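Local atomic coordinates of alpha-2,3-sialyltransferase (Campylobacter jejuni, PDB entry 2P2V), a protein that probably transfers sialic acid from CMP-sialic acid to acceptor glycans in alpha-2,3 linkage, represented here by the N-terminal sialyltransferase part of a longer membrane-associated chain. Residues I166-I171 / V223-L228; N33-R38 / L228-I233; Q50-D55 / N259-T264. One frame throughout, in Å; residues are numbered along the deposited sequence.

Contact 1: I166-I171 / V223-L228; sequences IYLCGI and VNIYAL. With CSF (cytidine-5'-monophosphate-3-fluoro-N-acetyl-neuraminic acid), chain O.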
loop_
_atom_site.group_PDB
_atom_site.type_symbol
_atom_site.label_atom_id
_atom_site.label_comp_id
_atom_site.label_asym_id
_atom_site.label_seq_id
_atom_site.Cartn_x
_atom_site.Cartn_y
_atom_site.Cartn_z
ATOM N N ILE A 166 13.515 21.356 -27.295
ATOM C CA ILE A 166 12.059 21.485 -27.495
ATOM C C ILE A 166 11.721 22.555 -28.534
ATOM O O ILE A 166 12.218 23.668 -28.430
ATOM C CB ILE A 166 11.395 21.883 -26.149
ATOM C CG1 ILE A 166 11.655 20.817 -25.103
ATOM C CG2 ILE A 166 9.924 22.217 -26.344
ATOM C CD1 ILE A 166 11.475 21.301 -23.720
ATOM N N TYR A 167 10.844 22.243 -29.496
ATOM C CA TYR A 167 10.342 23.225 -30.424
ATOM C C TYR A 167 8.888 23.380 -30.203
ATOM O O TYR A 167 8.141 22.390 -30.327
ATOM C CB TYR A 167 10.519 22.748 -31.844
ATOM C CG TYR A 167 11.967 22.494 -32.157
ATOM C CD1 TYR A 167 12.733 23.454 -32.841
ATOM C CD2 TYR A 167 12.570 21.333 -31.747
ATOM C CE1 TYR A 167 14.092 23.215 -33.101
ATOM C CE2 TYR A 167 13.926 21.065 -32.023
ATOM C CZ TYR A 167 14.660 22.024 -32.712
ATOM O OH TYR A 167 16.007 21.759 -32.965
ATOM N N LEU A 168 8.481 24.600 -29.902
ATOM C CA LEU A 168 7.097 24.845 -29.535
ATOM C C LEU A 168 6.265 25.455 -30.601
ATOM O O LEU A 168 6.724 26.331 -31.337
ATOM C CB LEU A 168 7.042 25.776 -28.332
ATOM C CG LEU A 168 7.768 25.287 -27.090
ATOM C CD1 LEU A 168 7.859 26.482 -26.133
ATOM C CD2 LEU A 168 7.077 24.090 -26.435
ATOM N N CYS A 169 4.998 25.051 -30.653
ATOM C CA CYS A 169 4.073 25.650 -31.563
ATOM C C CYS A 169 2.676 25.514 -30.991
ATOM O O CYS A 169 2.454 24.722 -30.059
ATOM C CB CYS A 169 4.143 25.030 -32.968
ATOM S SG CYS A 169 3.792 23.251 -33.058
ATOM N N GLY A 170 1.749 26.255 -31.565
ATOM C CA GLY A 170 0.362 26.252 -31.078
ATOM C C GLY A 170 0.235 26.778 -29.657
ATOM O O GLY A 170 -0.814 26.618 -29.002
ATOM N N ILE A 171 1.285 27.429 -29.167
ATOM C CA ILE A 171 1.228 28.109 -27.870
ATOM C C ILE A 171 1.077 29.652 -28.033
ATOM O O ILE A 171 1.985 30.331 -28.492
ATOM C CB ILE A 171 2.401 27.646 -26.953
ATOM C CG1 ILE A 171 2.135 26.187 -26.519
ATOM C CG2 ILE A 171 2.506 28.541 -25.719
ATOM C CD1 ILE A 171 3.300 25.455 -25.853
ATOM N N VAL A 223 18.289 22.585 -21.147
ATOM C CA VAL A 223 17.792 22.157 -22.424
ATOM C C VAL A 223 17.552 23.443 -23.193
ATOM O O VAL A 223 17.650 24.555 -22.632
ATOM C CB VAL A 223 16.439 21.323 -22.258
ATOM C CG1 VAL A 223 16.648 20.055 -21.469
ATOM C CG2 VAL A 223 15.407 22.168 -21.582
ATOM N N ASN A 224 17.225 23.317 -24.475
ATOM C CA ASN A 224 16.977 24.460 -25.320
ATOM C C ASN A 224 15.544 24.467 -25.762
ATOM O O ASN A 224 15.011 23.415 -26.062
ATOM C CB ASN A 224 17.950 24.392 -26.526
ATOM C CG ASN A 224 19.385 24.742 -26.102
ATOM O OD1 ASN A 224 20.309 23.906 -26.170
ATOM N ND2 ASN A 224 19.545 25.953 -25.569
ATOM N N ILE A 225 14.934 25.643 -25.762
ATOM C CA ILE A 225 13.575 25.825 -26.157
ATOM C C ILE A 225 13.454 26.871 -27.265
ATOM O O ILE A 225 13.757 28.057 -27.063
ATOM C CB ILE A 225 12.650 26.226 -24.950
ATOM C CG1 ILE A 225 12.863 25.270 -23.742
ATOM C CG2 ILE A 225 11.223 26.326 -25.432
ATOM C CD1 ILE A 225 12.117 25.659 -22.439
ATOM N N TYR A 226 12.972 26.414 -28.419
ATOM C CA TYR A 226 12.714 27.272 -29.562
ATOM C C TYR A 226 11.256 27.418 -29.914
ATOM O O TYR A 226 10.443 26.547 -29.577
ATOM C CB TYR A 226 13.422 26.668 -30.756
ATOM C CG TYR A 226 14.915 26.634 -30.547
ATOM C CD1 TYR A 226 15.681 27.811 -30.684
ATOM C CD2 TYR A 226 15.553 25.471 -30.183
ATOM C CE1 TYR A 226 17.056 27.802 -30.473
ATOM C CE2 TYR A 226 16.923 25.439 -29.977
ATOM C CZ TYR A 226 17.667 26.612 -30.128
ATOM O OH TYR A 226 19.033 26.565 -29.906
ATOM N N ALA A 227 10.942 28.501 -30.617
ATOM C CA ALA A 227 9.651 28.680 -31.280
ATOM C C ALA A 227 9.703 28.226 -32.743
ATOM O O ALA A 227 10.788 28.167 -33.345
ATOM C CB ALA A 227 9.201 30.135 -31.188
ATOM N N LEU A 228 8.525 27.933 -33.323
ATOM C CA LEU A 228 8.417 27.537 -34.734
ATOM C C LEU A 228 7.496 28.478 -35.541
ATOM O O LEU A 228 7.484 28.429 -36.771
ATOM C CB LEU A 228 7.885 26.088 -34.841
ATOM C CG LEU A 228 8.684 24.898 -34.329
ATOM C CD1 LEU A 228 7.807 23.633 -34.410
ATOM C CD2 LEU A 228 9.968 24.675 -35.125
HETATM C C5A CSF O . -8.812 24.445 -20.616
HETATM C C4A CSF O . -7.711 25.479 -20.823
HETATM C C2A CSF O . -6.049 23.618 -21.409
HETATM O O6A CSF O . -7.183 22.730 -21.310
HETATM C C6A CSF O . -8.518 23.249 -21.541
HETATM C C3A CSF O . -6.319 24.876 -20.584
HETATM O O4A CSF O . -7.882 26.527 -19.880
HETATM N N5A CSF O . -10.078 25.094 -21.019
HETATM C C7A CSF O . -9.489 22.096 -21.314
HETATM C C8A CSF O . -9.149 20.916 -22.217
HETATM C C9A CSF O . -10.051 19.697 -21.935
HETATM O O9A CSF O . -9.805 18.620 -22.869
HETATM O O8A CSF O . -9.219 21.361 -23.609
HETATM O O7A CSF O . -9.468 21.745 -19.918
HETATM C C1A CSF O . -4.831 22.970 -20.766
HETATM O OBA CSF O . -3.842 23.723 -20.546
HETATM O OAA CSF O . -4.871 21.738 -20.497
HETATM O O1A CSF O . -5.614 23.953 -22.748
HETATM O O2A CSF O . -7.095 25.149 -24.327
HETATM N N1 CSF O . -2.902 27.164 -26.155
HETATM C C2 CSF O . -2.427 28.511 -26.118
HETATM N N3 CSF O . -3.179 29.527 -26.634
HETATM C C4 CSF O . -4.374 29.254 -27.205
HETATM C C5 CSF O . -4.857 27.940 -27.254
HETATM C C6 CSF O . -4.097 26.902 -26.723
HETATM C "C3'" CSF O . -2.747 24.817 -23.720
HETATM C "C2'" CSF O . -1.943 26.048 -24.091
HETATM C "C1'" CSF O . -2.067 26.070 -25.614
HETATM O "O4'" CSF O . -2.548 24.784 -26.066
HETATM C "C4'" CSF O . -2.726 23.915 -24.948
HETATM P PA CSF O . -6.377 23.830 -24.180
HETATM O "O5'" CSF O . -5.152 23.864 -25.249
HETATM C "C5'" CSF O . -3.982 23.060 -25.107
HETATM O "O3'" CSF O . -2.133 24.122 -22.640
HETATM O "O2'" CSF O . -0.556 25.877 -23.693
HETATM N N4 CSF O . -5.139 30.257 -27.736
HETATM O O2 CSF O . -1.317 28.754 -25.567
HETATM O O3A CSF O . -7.059 22.510 -24.396
HETATM C C10 CSF O . -11.194 24.737 -20.359
HETATM O O10 CSF O . -11.214 23.887 -19.457
HETATM C C11 CSF O . -12.457 25.437 -20.808
HETATM F F3A CSF O . -6.180 24.524 -19.260
HETATM O O HOH W 1 6.009 28.877 -32.017
#

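Contact 2: N33-R38 / L228-I233; sequences NINYKR and LCDDSI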
loop_
_atom_site.group_PDB
_atom_site.type_symbol
_atom_site.label_atom_id
_atom_site.label_comp_id
_atom_site.label_asym_id
_atom_site.label_seq_id
_atom_site.Cartn_x
_atom_site.Cartn_y
_atom_site.Cartn_z
ATOM N N ASN A 33 0.126 28.101 -38.513
ATOM C CA ASN A 33 1.176 28.972 -39.044
ATOM C C ASN A 33 2.579 28.534 -38.620
ATOM O O ASN A 33 3.425 29.381 -38.298
ATOM C CB ASN A 33 0.945 30.427 -38.597
ATOM C CG ASN A 33 -0.478 30.933 -38.880
ATOM O OD1 ASN A 33 -1.039 30.720 -39.965
ATOM N ND2 ASN A 33 -1.056 31.638 -37.901
ATOM N N ILE A 34 2.834 27.224 -38.613
ATOM C CA ILE A 34 4.167 26.683 -38.357
ATOM C C ILE A 34 5.071 26.984 -39.552
ATOM O O ILE A 34 4.635 26.860 -40.697
ATOM C CB ILE A 34 4.128 25.150 -38.175
ATOM C CG1 ILE A 34 3.405 24.772 -36.862
ATOM C CG2 ILE A 34 5.502 24.560 -38.111
ATOM C CD1 ILE A 34 2.842 23.315 -36.889
ATOM N N ASN A 35 6.320 27.371 -39.280
ATOM C CA ASN A 35 7.288 27.550 -40.355
ATOM C C ASN A 35 8.023 26.246 -40.509
ATOM O O ASN A 35 8.963 25.970 -39.773
ATOM C CB ASN A 35 8.274 28.678 -40.022
ATOM C CG ASN A 35 9.200 29.000 -41.196
ATOM O OD1 ASN A 35 9.555 28.114 -41.973
ATOM N ND2 ASN A 35 9.610 30.254 -41.303
ATOM N N TYR A 36 7.594 25.411 -41.454
ATOM C CA TYR A 36 8.130 24.055 -41.508
ATOM C C TYR A 36 9.592 24.017 -41.852
ATOM O O TYR A 36 10.271 23.018 -41.624
ATOM C CB TYR A 36 7.332 23.197 -42.464
ATOM C CG TYR A 36 5.903 22.975 -41.970
ATOM C CD1 TYR A 36 5.619 21.991 -41.004
ATOM C CD2 TYR A 36 4.866 23.733 -42.458
ATOM C CE1 TYR A 36 4.267 21.787 -40.539
ATOM C CE2 TYR A 36 3.520 23.543 -41.994
ATOM C CZ TYR A 36 3.250 22.565 -41.033
ATOM O OH TYR A 36 1.942 22.366 -40.576
ATOM N N LYS A 37 10.101 25.124 -42.388
ATOM C CA LYS A 37 11.541 25.176 -42.711
ATOM C C LYS A 37 12.473 25.103 -41.471
ATOM O O LYS A 37 13.642 24.697 -41.575
ATOM C CB LYS A 37 11.819 26.430 -43.566
ATOM C CG LYS A 37 10.823 26.578 -44.736
ATOM C CD LYS A 37 11.123 27.828 -45.600
ATOM C CE LYS A 37 10.400 29.079 -45.063
ATOM N NZ LYS A 37 8.940 28.818 -44.811
ATOM N N ARG A 38 11.921 25.493 -40.312
ATOM C CA ARG A 38 12.587 25.539 -39.013
ATOM C C ARG A 38 12.551 24.222 -38.193
ATOM O O ARG A 38 13.237 24.116 -37.171
ATOM C CB ARG A 38 11.911 26.617 -38.154
ATOM C CG ARG A 38 11.816 28.025 -38.793
ATOM C CD ARG A 38 11.391 29.071 -37.775
ATOM N NE ARG A 38 11.050 30.364 -38.389
ATOM C CZ ARG A 38 11.970 31.235 -38.817
ATOM N NH1 ARG A 38 11.596 32.387 -39.375
ATOM N NH2 ARG A 38 13.266 30.944 -38.686
ATOM N N LEU A 228 8.525 27.933 -33.323
ATOM C CA LEU A 228 8.417 27.537 -34.734
ATOM C C LEU A 228 7.496 28.478 -35.541
ATOM O O LEU A 228 7.484 28.429 -36.771
ATOM C CB LEU A 228 7.885 26.088 -34.841
ATOM C CG LEU A 228 8.684 24.898 -34.329
ATOM C CD1 LEU A 228 7.807 23.633 -34.410
ATOM C CD2 LEU A 228 9.968 24.675 -35.125
ATOM N N CYS A 229 6.703 29.298 -34.853
ATOM C CA CYS A 229 5.675 30.113 -35.493
ATOM C C CYS A 229 6.096 31.590 -35.510
ATOM O O CYS A 229 6.167 32.234 -34.471
ATOM C CB CYS A 229 4.329 29.913 -34.799
ATOM S SG CYS A 229 3.968 28.101 -34.628
ATOM N N ASP A 230 6.434 32.088 -36.704
ATOM C CA ASP A 230 6.978 33.452 -36.871
ATOM C C ASP A 230 6.125 34.575 -36.325
ATOM O O ASP A 230 6.640 35.541 -35.747
ATOM C CB ASP A 230 7.251 33.717 -38.360
ATOM C CG ASP A 230 8.340 32.822 -38.915
ATOM O OD1 ASP A 230 8.498 31.686 -38.436
ATOM O OD2 ASP A 230 9.055 33.252 -39.846
ATOM N N ASP A 231 4.821 34.451 -36.527
ATOM C CA ASP A 231 3.882 35.528 -36.190
ATOM C C ASP A 231 3.180 35.365 -34.835
ATOM O O ASP A 231 2.160 36.028 -34.576
ATOM C CB ASP A 231 2.844 35.679 -37.317
ATOM C CG ASP A 231 3.477 36.120 -38.636
ATOM O OD1 ASP A 231 4.287 37.087 -38.607
ATOM O OD2 ASP A 231 3.171 35.494 -39.689
ATOM N N SER A 232 3.722 34.491 -33.977
ATOM C CA SER A 232 3.093 34.161 -32.702
ATOM C C SER A 232 3.774 34.898 -31.584
ATOM O O SER A 232 4.997 35.084 -31.606
ATOM C CB SER A 232 3.267 32.683 -32.408
ATOM O OG SER A 232 4.653 32.420 -32.214
ATOM N N ILE A 233 2.978 35.258 -30.580
ATOM C CA ILE A 233 3.457 35.830 -29.318
ATOM C C ILE A 233 4.662 35.088 -28.719
ATOM O O ILE A 233 5.591 35.706 -28.170
ATOM C CB ILE A 233 2.320 35.820 -28.274
ATOM C CG1 ILE A 233 1.291 36.913 -28.577
ATOM C CG2 ILE A 233 2.869 36.015 -26.885
ATOM C CD1 ILE A 233 1.892 38.316 -28.761
HETATM O O HOH W 2 5.119 31.266 -39.484
#

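Contact 3: Q50-D55 / N259-T264; sequences QFYFED and NDILLT. With CSF (cytidine-5'-monophosphate-3-fluoro-N-acetyl-neuraminic acid), chain O.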
loop_
_atom_site.group_PDB
_atom_site.type_symbol
_atom_site.label_atom_id
_atom_site.label_comp_id
_atom_site.label_asym_id
_atom_site.label_seq_id
_atom_site.Cartn_x
_atom_site.Cartn_y
_atom_site.Cartn_z
ATOM N N GLN A 50 -7.671 18.520 -27.411
ATOM C CA GLN A 50 -8.417 18.349 -28.654
ATOM C C GLN A 50 -7.560 18.549 -29.923
ATOM O O GLN A 50 -7.981 19.228 -30.849
ATOM C CB GLN A 50 -9.631 19.276 -28.659
ATOM C CG GLN A 50 -10.716 18.848 -27.695
ATOM C CD GLN A 50 -10.448 19.276 -26.240
ATOM O OE1 GLN A 50 -10.038 18.458 -25.426
ATOM N NE2 GLN A 50 -10.712 20.552 -25.909
ATOM N N PHE A 51 -6.380 17.930 -29.997
ATOM C CA PHE A 51 -5.500 18.121 -31.148
ATOM C C PHE A 51 -6.169 17.643 -32.462
ATOM O O PHE A 51 -5.925 18.178 -33.556
ATOM C CB PHE A 51 -4.139 17.399 -30.919
ATOM C CG PHE A 51 -4.252 15.920 -30.883
ATOM C CD1 PHE A 51 -4.476 15.246 -29.684
ATOM C CD2 PHE A 51 -4.179 15.184 -32.055
ATOM C CE1 PHE A 51 -4.660 13.859 -29.668
ATOM C CE2 PHE A 51 -4.346 13.798 -32.058
ATOM C CZ PHE A 51 -4.599 13.128 -30.851
ATOM N N TYR A 52 -6.978 16.596 -32.348
ATOM C CA TYR A 52 -7.585 15.915 -33.504
ATOM C C TYR A 52 -8.713 16.746 -34.137
ATOM O O TYR A 52 -9.241 16.373 -35.204
ATOM C CB TYR A 52 -8.163 14.545 -33.090
ATOM C CG TYR A 52 -8.986 14.599 -31.827
ATOM C CD1 TYR A 52 -8.379 14.477 -30.570
ATOM C CD2 TYR A 52 -10.359 14.769 -31.880
ATOM C CE1 TYR A 52 -9.084 14.553 -29.421
ATOM C CE2 TYR A 52 -11.085 14.856 -30.724
ATOM C CZ TYR A 52 -10.453 14.737 -29.485
ATOM O OH TYR A 52 -11.178 14.792 -28.316
ATOM N N PHE A 53 -9.075 17.832 -33.476
ATOM C CA PHE A 53 -9.960 18.849 -34.066
ATOM C C PHE A 53 -9.323 19.489 -35.314
ATOM O O PHE A 53 -10.044 20.039 -36.167
ATOM C CB PHE A 53 -10.270 19.950 -33.063
ATOM C CG PHE A 53 -11.414 19.649 -32.103
ATOM C CD1 PHE A 53 -11.595 18.381 -31.548
ATOM C CD2 PHE A 53 -12.283 20.668 -31.716
ATOM C CE1 PHE A 53 -12.617 18.138 -30.623
ATOM C CE2 PHE A 53 -13.354 20.425 -30.807
ATOM C CZ PHE A 53 -13.506 19.156 -30.268
ATOM N N GLU A 54 -7.993 19.396 -35.441
ATOM C CA GLU A 54 -7.270 19.943 -36.601
ATOM C C GLU A 54 -7.823 19.413 -37.917
ATOM O O GLU A 54 -8.107 18.219 -38.046
ATOM C CB GLU A 54 -5.746 19.661 -36.507
ATOM C CG GLU A 54 -5.360 18.200 -36.676
ATOM C CD GLU A 54 -3.872 17.953 -36.476
ATOM O OE1 GLU A 54 -3.165 18.934 -36.157
ATOM O OE2 GLU A 54 -3.400 16.783 -36.655
ATOM N N ASP A 55 -7.954 20.315 -38.899
ATOM C CA ASP A 55 -8.520 19.986 -40.220
ATOM C C ASP A 55 -7.458 19.430 -41.177
ATOM O O ASP A 55 -7.769 18.826 -42.207
ATOM C CB ASP A 55 -9.234 21.227 -40.800
ATOM C CG ASP A 55 -8.290 22.406 -41.066
ATOM O OD1 ASP A 55 -7.471 22.791 -40.196
ATOM O OD2 ASP A 55 -8.381 22.977 -42.173
ATOM N N ASN A 259 -13.637 14.538 -35.577
ATOM C CA ASN A 259 -13.369 15.948 -35.397
ATOM C C ASN A 259 -13.982 16.520 -34.155
ATOM O O ASN A 259 -13.983 17.737 -33.972
ATOM C CB ASN A 259 -13.875 16.751 -36.598
ATOM C CG ASN A 259 -15.403 16.672 -36.785
ATOM O OD1 ASN A 259 -16.114 15.883 -36.136
ATOM N ND2 ASN A 259 -15.906 17.491 -37.708
ATOM N N ASP A 260 -14.554 15.666 -33.309
ATOM C CA ASP A 260 -15.114 16.122 -32.015
ATOM C C ASP A 260 -14.779 14.982 -31.049
ATOM O O ASP A 260 -14.510 13.867 -31.501
ATOM C CB ASP A 260 -16.624 16.314 -32.143
ATOM C CG ASP A 260 -17.222 17.147 -31.026
ATOM O OD1 ASP A 260 -16.486 17.559 -30.110
ATOM O OD2 ASP A 260 -18.476 17.372 -31.051
ATOM N N ILE A 261 -14.726 15.299 -29.758
ATOM C CA ILE A 261 -14.471 14.308 -28.705
ATOM C C ILE A 261 -15.622 13.306 -28.732
ATOM O O ILE A 261 -16.791 13.711 -28.863
ATOM C CB ILE A 261 -14.304 14.977 -27.295
ATOM C CG1 ILE A 261 -13.854 13.973 -26.234
ATOM C CG2 ILE A 261 -15.625 15.756 -26.832
ATOM C CD1 ILE A 261 -13.439 14.681 -24.905
ATOM N N LEU A 262 -15.293 12.017 -28.677
ATOM C CA LEU A 262 -16.339 10.975 -28.669
ATOM C C LEU A 262 -17.080 10.868 -27.357
ATOM O O LEU A 262 -16.538 11.042 -26.270
ATOM C CB LEU A 262 -15.738 9.623 -29.033
ATOM C CG LEU A 262 -15.016 9.555 -30.388
ATOM C CD1 LEU A 262 -14.703 8.125 -30.741
ATOM C CD2 LEU A 262 -15.798 10.256 -31.538
ATOM N N LEU A 263 -18.363 10.532 -27.453
ATOM C CA LEU A 263 -19.181 10.349 -26.267
ATOM C C LEU A 263 -19.124 8.872 -25.922
ATOM O O LEU A 263 -18.895 8.046 -26.791
ATOM C CB LEU A 263 -20.643 10.713 -26.612
ATOM C CG LEU A 263 -21.205 12.107 -26.262
ATOM C CD1 LEU A 263 -20.245 13.273 -26.243
ATOM C CD2 LEU A 263 -22.502 12.391 -27.097
ATOM N N THR A 264 -19.427 8.515 -24.681
ATOM C CA THR A 264 -19.393 7.106 -24.311
ATOM C C THR A 264 -20.830 6.618 -24.116
ATOM O O THR A 264 -21.673 7.387 -23.720
ATOM C CB THR A 264 -18.576 6.917 -23.027
ATOM O OG1 THR A 264 -19.112 7.764 -22.013
ATOM C CG2 THR A 264 -17.116 7.384 -23.273
HETATM C C5A CSF O . -8.812 24.445 -20.616
HETATM C C4A CSF O . -7.711 25.479 -20.823
HETATM C C2A CSF O . -6.049 23.618 -21.409
HETATM O O6A CSF O . -7.183 22.730 -21.310
HETATM C C6A CSF O . -8.518 23.249 -21.541
HETATM C C3A CSF O . -6.319 24.876 -20.584
HETATM O O4A CSF O . -7.882 26.527 -19.880
HETATM N N5A CSF O . -10.078 25.094 -21.019
HETATM C C7A CSF O . -9.489 22.096 -21.314
HETATM C C8A CSF O . -9.149 20.916 -22.217
HETATM C C9A CSF O . -10.051 19.697 -21.935
HETATM O O9A CSF O . -9.805 18.620 -22.869
HETATM O O8A CSF O . -9.219 21.361 -23.609
HETATM O O7A CSF O . -9.468 21.745 -19.918
HETATM C C1A CSF O . -4.831 22.970 -20.766
HETATM O OBA CSF O . -3.842 23.723 -20.546
HETATM O OAA CSF O . -4.871 21.738 -20.497
HETATM O O1A CSF O . -5.614 23.953 -22.748
HETATM O O2A CSF O . -7.095 25.149 -24.327
HETATM N N1 CSF O . -2.902 27.164 -26.155
HETATM C C2 CSF O . -2.427 28.511 -26.118
HETATM N N3 CSF O . -3.179 29.527 -26.634
HETATM C C4 CSF O . -4.374 29.254 -27.205
HETATM C C5 CSF O . -4.857 27.940 -27.254
HETATM C C6 CSF O . -4.097 26.902 -26.723
HETATM C "C3'" CSF O . -2.747 24.817 -23.720
HETATM C "C2'" CSF O . -1.943 26.048 -24.091
HETATM C "C1'" CSF O . -2.067 26.070 -25.614
HETATM O "O4'" CSF O . -2.548 24.784 -26.066
HETATM C "C4'" CSF O . -2.726 23.915 -24.948
HETATM P PA CSF O . -6.377 23.830 -24.180
HETATM O "O5'" CSF O . -5.152 23.864 -25.249
HETATM C "C5'" CSF O . -3.982 23.060 -25.107
HETATM O "O3'" CSF O . -2.133 24.122 -22.640
HETATM O "O2'" CSF O . -0.556 25.877 -23.693
HETATM N N4 CSF O . -5.139 30.257 -27.736
HETATM O O2 CSF O . -1.317 28.754 -25.567
HETATM O O3A CSF O . -7.059 22.510 -24.396
HETATM C C10 CSF O . -11.194 24.737 -20.359
HETATM O O10 CSF O . -11.214 23.887 -19.457
HETATM C C11 CSF O . -12.457 25.437 -20.808
HETATM F F3A CSF O . -6.180 24.524 -19.260
#

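Contact 1: I166-I171 / V223-L228
A parallel strand pair at one edge of the central sheet aligns Ile-166, Tyr-167 and Leu-168 with Ile-225, Tyr-226 and Ala-227. Three nearly straight backbone bonds hold it: Ile-166 N to Asn-224 O, Tyr-226 N to Ile-166 O, and Leu-168 N to Tyr-226 O, each 2.8 Å. Past Ala-227 the two backbones separate. Leu-228 N reaches Leu-168 O only weakly at 3.1 Å, and a water bridges the same two atoms, accepting from the amide and donating to the carbonyl. The connection, which includes helices 187-192 and 207-221, makes a beta-alpha-beta crossover in a Rossmann-like alpha/beta fold; strand 21-25 borders 166-169 on its other edge. Ile-166, Leu-168 and Ile-225 share one face, where helix 150-161 packs against Ile-166 and Leu-168. There Leu-168 CD1 presses on Ile-225 CG2 at 3.4 Å, a tight methyl contact. On the other face Tyr-167 and Tyr-226 both have CG anti to the carbonyl carbon (chi1 -59° and -63°), which runs the rings alongside each other in a common direction. Their planes are 27° apart, but with centroids 5.7 Å apart they are offset so far that they share little face. Leu-228 lies athwart Tyr-167, its CG 3.8 Å from Tyr-167 CB. Past the C-terminal end of strand 165-169, Gly-170 and Ile-171 lead into the sugar-nucleotide pocket, where Ile-171 CA lies 3.5 Å from O2 of the cytosine.

Contact 2: N33-R38 / L228-I233
Arg-38 reaches from the 33-38 loop over Leu-228 to grip Asp-230. Its CB lies 4.1 Å from Leu-228 CD2, and farther along CD passes both the carbonyl oxygen of Leu-228 and Asp-230 OD1. The chain is extended from CG to NE, which carries the guanidinium out to the carboxylate; it then grips side-on: NE donates to Asp-230 OD1 at 2.9 Å, and NH1 to Asp-230 OD2 at 2.7 Å. Both acceptors lie close to the guanidinium plane, yet the carboxylate is turned 40° against it; OD1 is met on its syn side, whereas OD2 is met from above the carboxylate plane. The remaining nitrogen, NH2, is taken by the backbone oxygen of Ser-241. Two ion-pair bonds and this third partner together fix the rotation of the group. The partners come from two loops that leave the C-terminal ends of strands 21-25 and 224-227, which flank strand 165-169 in the parallel sheet. Asp-230 itself sits in a type I beta turn from Cys-229 to Ser-232, closed in part by Ser-232 OG, which donates to Cys-229 O at 2.7 Å. Asn-35 joins the loops twice: its backbone N donates to Leu-228 O at 3.0 Å, and its ND2 adds weak bonds to both carboxylate oxygens. At the amide's other end Lys-37 NZ donates a hydrogen bond to Asn-35 OD1 (3.0 Å), from above the carbonyl plane. Nearer the sheet, Cys-229 SG packs 4.0 Å from Ile-34 CG1, while a water links Asn-33 O to the backbone N of Asp-230.

Contact 3: Q50-D55 / N259-T264
With CG held between the backbone N and the carbonyl carbon (chi1 47°), Tyr-52 places its ring's hydroxyl end against Ile-261, whereas Phe-53, its CG anti to the carbonyl carbon (chi1 -84°), sends its ring along Asn-259 and Asp-260. Neighbours in a 3-10 turn that follows strand 44-48 of the parallel sheet, the two rings meet the 259-261 backbone side by side, with Ile-261 N at the edge of each; 259-264 belongs to the loop before helix 268-283. Tyr-52 OH touches Ile-261 CB at 3.3 Å, and its polar partner is Gln-76 OE1 in helix 73-85. The Phe-53 ring is sandwiched: the carbonyl oxygen of Asn-259 lies over one face, 3.5 Å from CD1, and Gln-50 CB packs on the opposite face. Alongside, the Asp-260 carboxylate is turned 85° to the ring, its OD1 3.4 Å from CZ; Ser-186 OG and the backbone N of Asn-188 hold its two oxygens. Gln-50 bends at chi2 and ends in the donor pocket. Its OE1 accepts from O9A of the bound sugar at 2.6 Å, and its NE2 donates to O8A at 2.9 Å, a pairing that sets the amide's orientation. No hydrogen bond spans the two segments; van der Waals packing of the two aromatic side chains on the loop backbone, Ile-261 and the Asp-260 carboxylate joins them, while the polar groups of Gln-50, Tyr-52 and Asp-260 are engaged by the sugar and by other parts of the fold.

Contacts 1 and 2 adjoin: their centres are 10 Å apart, they share Leu-228, and Cys-169 CB packs 3.5 Å from Cys-229 SG. Contact 1 is the strand pairing at one edge of the parallel sheet, and contact 2 joins loops that follow two strands of that sheet. Contact 3, whose 50-55 follows strand 44-48 of the same sheet, lies about 24 Å from either, centre to centre. Along the chain the order is 33-38, 50-55, 166-171, 223-228 overlapping 228-233, then 259-264, so contacts 2 and 3 interlock whereas contact 1 falls within the span of both. Gly-170 and Ile-171 beside contact 1 reach the donor analogue at the cytosine, Gln-50 beside contact 3 at the glycerol tail.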